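Local atomic coordinates of N-acetylglucosamine-6-phosphate deacetylase (Mycobacterium smegmatis, PDB entry 6FV4), a protein that probably catalyses the metal-dependent deacetylation of N-acetylglucosamine-6-phosphate in carbohydrate metabolism. Residues B[285-294]-B[302-312]. The protein carries 1 engineered substitution. Sequence-based numbering, arbitrary orientation.
Sequences MAATGMSDGV and IDVVAGVARVA
Gly293 and Val304 form an antiparallel hydrogen-bonded pair, with Gly293 N to Val304 O at 3.1 Å and Val304 N to Gly293 O at 2.8 Å; Val294 and Asp303 follow as a non-hydrogen-bonded pair. Just ahead of the strand, the carboxylate of Asp292 takes the backbone N-H groups at the corner of the type I' turn from Val305 to Val308. With Asp292 CG beside its backbone N (chi1 -82°), Asp292 OD2 accepts a hydrogen bond from Ala306 N on its syn side at 3.0 Å, and a weak one runs from Gly307 N to Asp292 OD1. On the face carrying Val294 and Asp303, Val294 CG2 packs 3.6 Å from Asp303 OD1. These strands begin a three-stranded antiparallel meander, 293-297, 300-305 and 308-311, a small sheet within the amidohydrolase fold. On the opposite face Val304 CG2 meets Ala287 CB, which also sits 3.8 Å from Ala309 CB and touches Ile302 CG2, so one methyl spans both strands of the 302-312 hairpin. In one of two modelled conformers, Met285 chi1 (53°) and chi2 bring Met285 SD to a tentative 3.9 Å from Ala309 CB, while chi3 turns only the terminal CE. That conformer's side chain lies about 8 Å from the zinc ion and close to its ligand His74.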
loop_
_atom_site.group_PDB
_atom_site.type_symbol
_atom_site.label_atom_id
_atom_site.label_comp_id
_atom_site.label_asym_id
_atom_site.label_seq_id
_atom_site.Cartn_x
_atom_site.Cartn_y
_atom_site.Cartn_z
ATOM N N MET B 285 -17.416 -12.342 -17.345
ATOM C CA MET B 285 -17.549 -13.515 -18.198
ATOM C C MET B 285 -18.940 -13.552 -18.821
ATOM O O MET B 285 -19.798 -12.705 -18.553
ATOM C CB MET B 285 -17.227 -14.811 -17.441
ATOM C CG MET B 285 -17.979 -15.050 -16.154
ATOM S SD MET B 285 -19.571 -15.864 -16.335
ATOM C CE MET B 285 -19.147 -17.307 -17.314
ATOM N N ALA B 286 -19.138 -14.525 -19.725
ATOM C CA ALA B 286 -20.297 -14.507 -20.607
ATOM C C ALA B 286 -21.631 -14.554 -19.879
ATOM O O ALA B 286 -22.635 -14.129 -20.455
ATOM C CB ALA B 286 -20.216 -15.662 -21.618
ATOM N N ALA B 287 -21.681 -15.020 -18.627
ATOM C CA ALA B 287 -22.961 -15.059 -17.925
ATOM C C ALA B 287 -23.354 -13.720 -17.316
ATOM O O ALA B 287 -24.465 -13.603 -16.793
ATOM C CB ALA B 287 -22.942 -16.120 -16.825
ATOM N N THR B 288 -22.476 -12.722 -17.366
ATOM C CA THR B 288 -22.788 -11.406 -16.824
ATOM C C THR B 288 -24.088 -10.860 -17.398
ATOM O O THR B 288 -24.287 -10.844 -18.616
ATOM C CB THR B 288 -21.637 -10.445 -17.129
ATOM O OG1 THR B 288 -20.419 -10.999 -16.614
ATOM C CG2 THR B 288 -21.893 -9.074 -16.489
ATOM N N GLY B 289 -24.977 -10.417 -16.508
ATOM C CA GLY B 289 -26.228 -9.793 -16.901
ATOM C C GLY B 289 -27.355 -10.740 -17.251
ATOM O O GLY B 289 -28.427 -10.275 -17.662
ATOM N N MET B 290 -27.161 -12.044 -17.112
ATOM C CA MET B 290 -28.209 -12.999 -17.439
ATOM C C MET B 290 -29.054 -13.305 -16.213
ATOM O O MET B 290 -28.569 -13.283 -15.080
ATOM C CB MET B 290 -27.615 -14.295 -17.988
ATOM C CG MET B 290 -26.779 -14.085 -19.233
ATOM S SD MET B 290 -26.200 -15.664 -19.851
ATOM C CE MET B 290 -27.599 -16.103 -20.877
ATOM N N SER B 291 -30.329 -13.590 -16.459
ATOM C CA SER B 291 -31.238 -13.998 -15.403
ATOM C C SER B 291 -30.825 -15.352 -14.842
ATOM O O SER B 291 -30.037 -16.094 -15.440
ATOM C CB SER B 291 -32.672 -14.084 -15.931
ATOM O OG SER B 291 -33.066 -12.877 -16.557
ATOM N N ASP B 292 -31.385 -15.674 -13.677
ATOM C CA ASP B 292 -31.148 -16.976 -13.077
ATOM C C ASP B 292 -31.557 -18.083 -14.039
ATOM O O ASP B 292 -32.564 -17.980 -14.745
ATOM C CB ASP B 292 -31.912 -17.100 -11.755
ATOM C CG ASP B 292 -31.175 -16.460 -10.597
ATOM O OD1 ASP B 292 -30.290 -15.619 -10.849
ATOM O OD2 ASP B 292 -31.468 -16.808 -9.429
ATOM N N GLY B 293 -30.754 -19.133 -14.083
ATOM C CA GLY B 293 -31.028 -20.250 -14.960
ATOM C C GLY B 293 -29.755 -21.005 -15.272
ATOM O O GLY B 293 -28.676 -20.691 -14.779
ATOM N N VAL B 294 -29.912 -22.021 -16.110
ATOM C CA VAL B 294 -28.797 -22.834 -16.565
ATOM C C VAL B 294 -28.616 -22.560 -18.050
ATOM O O VAL B 294 -29.595 -22.432 -18.795
ATOM C CB VAL B 294 -29.023 -24.332 -16.283
ATOM C CG1 VAL B 294 -27.818 -25.153 -16.745
ATOM C CG2 VAL B 294 -29.281 -24.554 -14.802
ATOM N N ILE B 302 -23.495 -23.432 -17.383
ATOM C CA ILE B 302 -23.325 -22.485 -16.283
ATOM C C ILE B 302 -24.661 -22.305 -15.581
ATOM O O ILE B 302 -25.679 -22.048 -16.233
ATOM C CB ILE B 302 -22.789 -21.125 -16.771
ATOM C CG1 ILE B 302 -21.445 -21.285 -17.488
ATOM C CG2 ILE B 302 -22.697 -20.136 -15.595
ATOM C CD1 ILE B 302 -20.291 -21.673 -16.587
ATOM N N ASP B 303 -24.648 -22.415 -14.255
ATOM C CA ASP B 303 -25.828 -22.228 -13.418
ATOM C C ASP B 303 -25.720 -20.868 -12.739
ATOM O O ASP B 303 -24.795 -20.641 -11.954
ATOM C CB ASP B 303 -25.927 -23.350 -12.380
ATOM C CG ASP B 303 -27.228 -23.321 -11.573
ATOM O OD1 ASP B 303 -28.190 -22.608 -11.947
ATOM O OD2 ASP B 303 -27.283 -24.023 -10.537
ATOM N N VAL B 304 -26.651 -19.969 -13.044
ATOM C CA VAL B 304 -26.680 -18.639 -12.442
ATOM C C VAL B 304 -27.709 -18.648 -11.322
ATOM O O VAL B 304 -28.895 -18.894 -11.570
ATOM C CB VAL B 304 -27.008 -17.552 -13.477
ATOM C CG1 VAL B 304 -27.083 -16.182 -12.795
ATOM C CG2 VAL B 304 -25.970 -17.548 -14.592
ATOM N N VAL B 305 -27.253 -18.375 -10.096
ATOM C CA VAL B 305 -28.099 -18.324 -8.906
ATOM C C VAL B 305 -27.841 -16.995 -8.203
ATOM O O VAL B 305 -26.718 -16.734 -7.755
ATOM C CB VAL B 305 -27.829 -19.501 -7.953
ATOM C CG1 VAL B 305 -28.563 -19.299 -6.632
ATOM C CG2 VAL B 305 -28.250 -20.818 -8.602
ATOM N N ALA B 306 -28.879 -16.160 -8.108
ATOM C CA ALA B 306 -28.773 -14.827 -7.518
ATOM C C ALA B 306 -27.700 -13.995 -8.213
ATOM O O ALA B 306 -26.996 -13.217 -7.572
ATOM C CB ALA B 306 -28.502 -14.904 -6.009
ATOM N N GLY B 307 -27.543 -14.175 -9.525
ATOM C CA GLY B 307 -26.565 -13.439 -10.299
ATOM C C GLY B 307 -25.136 -13.931 -10.202
ATOM O O GLY B 307 -24.251 -13.327 -10.826
ATOM N N VAL B 308 -24.872 -14.995 -9.444
ATOM C CA VAL B 308 -23.541 -15.588 -9.340
ATOM C C VAL B 308 -23.478 -16.793 -10.266
ATOM O O VAL B 308 -24.325 -17.692 -10.182
ATOM C CB VAL B 308 -23.222 -16.002 -7.896
ATOM C CG1 VAL B 308 -21.851 -16.664 -7.822
ATOM C CG2 VAL B 308 -23.306 -14.793 -6.955
ATOM N N ALA B 309 -22.476 -16.825 -11.138
ATOM C CA ALA B 309 -22.346 -17.890 -12.124
ATOM C C ALA B 309 -21.479 -19.021 -11.574
ATOM O O ALA B 309 -20.397 -18.773 -11.035
ATOM C CB ALA B 309 -21.745 -17.343 -13.422
ATOM N N ARG B 310 -21.960 -20.263 -11.709
ATOM C CA ARG B 310 -21.195 -21.446 -11.332
ATOM C C ARG B 310 -21.312 -22.486 -12.435
ATOM O O ARG B 310 -22.315 -22.545 -13.157
ATOM C CB ARG B 310 -21.677 -22.055 -10.006
ATOM C CG ARG B 310 -21.346 -21.232 -8.771
ATOM C CD ARG B 310 -22.071 -21.778 -7.557
ATOM N NE ARG B 310 -21.714 -21.063 -6.333
ATOM C CZ ARG B 310 -22.375 -20.010 -5.863
ATOM N NH1 ARG B 310 -23.438 -19.543 -6.505
ATOM N NH2 ARG B 310 -21.969 -19.426 -4.746
ATOM N N VAL B 311 -20.280 -23.311 -12.578
ATOM C CA VAL B 311 -20.395 -24.405 -13.532
ATOM C C VAL B 311 -21.411 -25.402 -12.984
ATOM O O VAL B 311 -21.404 -25.727 -11.790
ATOM C CB VAL B 311 -19.025 -25.039 -13.821
ATOM C CG1 VAL B 311 -18.059 -23.983 -14.341
ATOM C CG2 VAL B 311 -18.452 -25.706 -12.601
ATOM N N ALA B 312 -22.342 -25.826 -13.837
ATOM C CA ALA B 312 -23.472 -26.617 -13.365
ATOM C C ALA B 312 -22.992 -27.922 -12.743
ATOM O O ALA B 312 -22.052 -28.555 -13.229
ATOM C CB ALA B 312 -24.447 -26.898 -14.509
#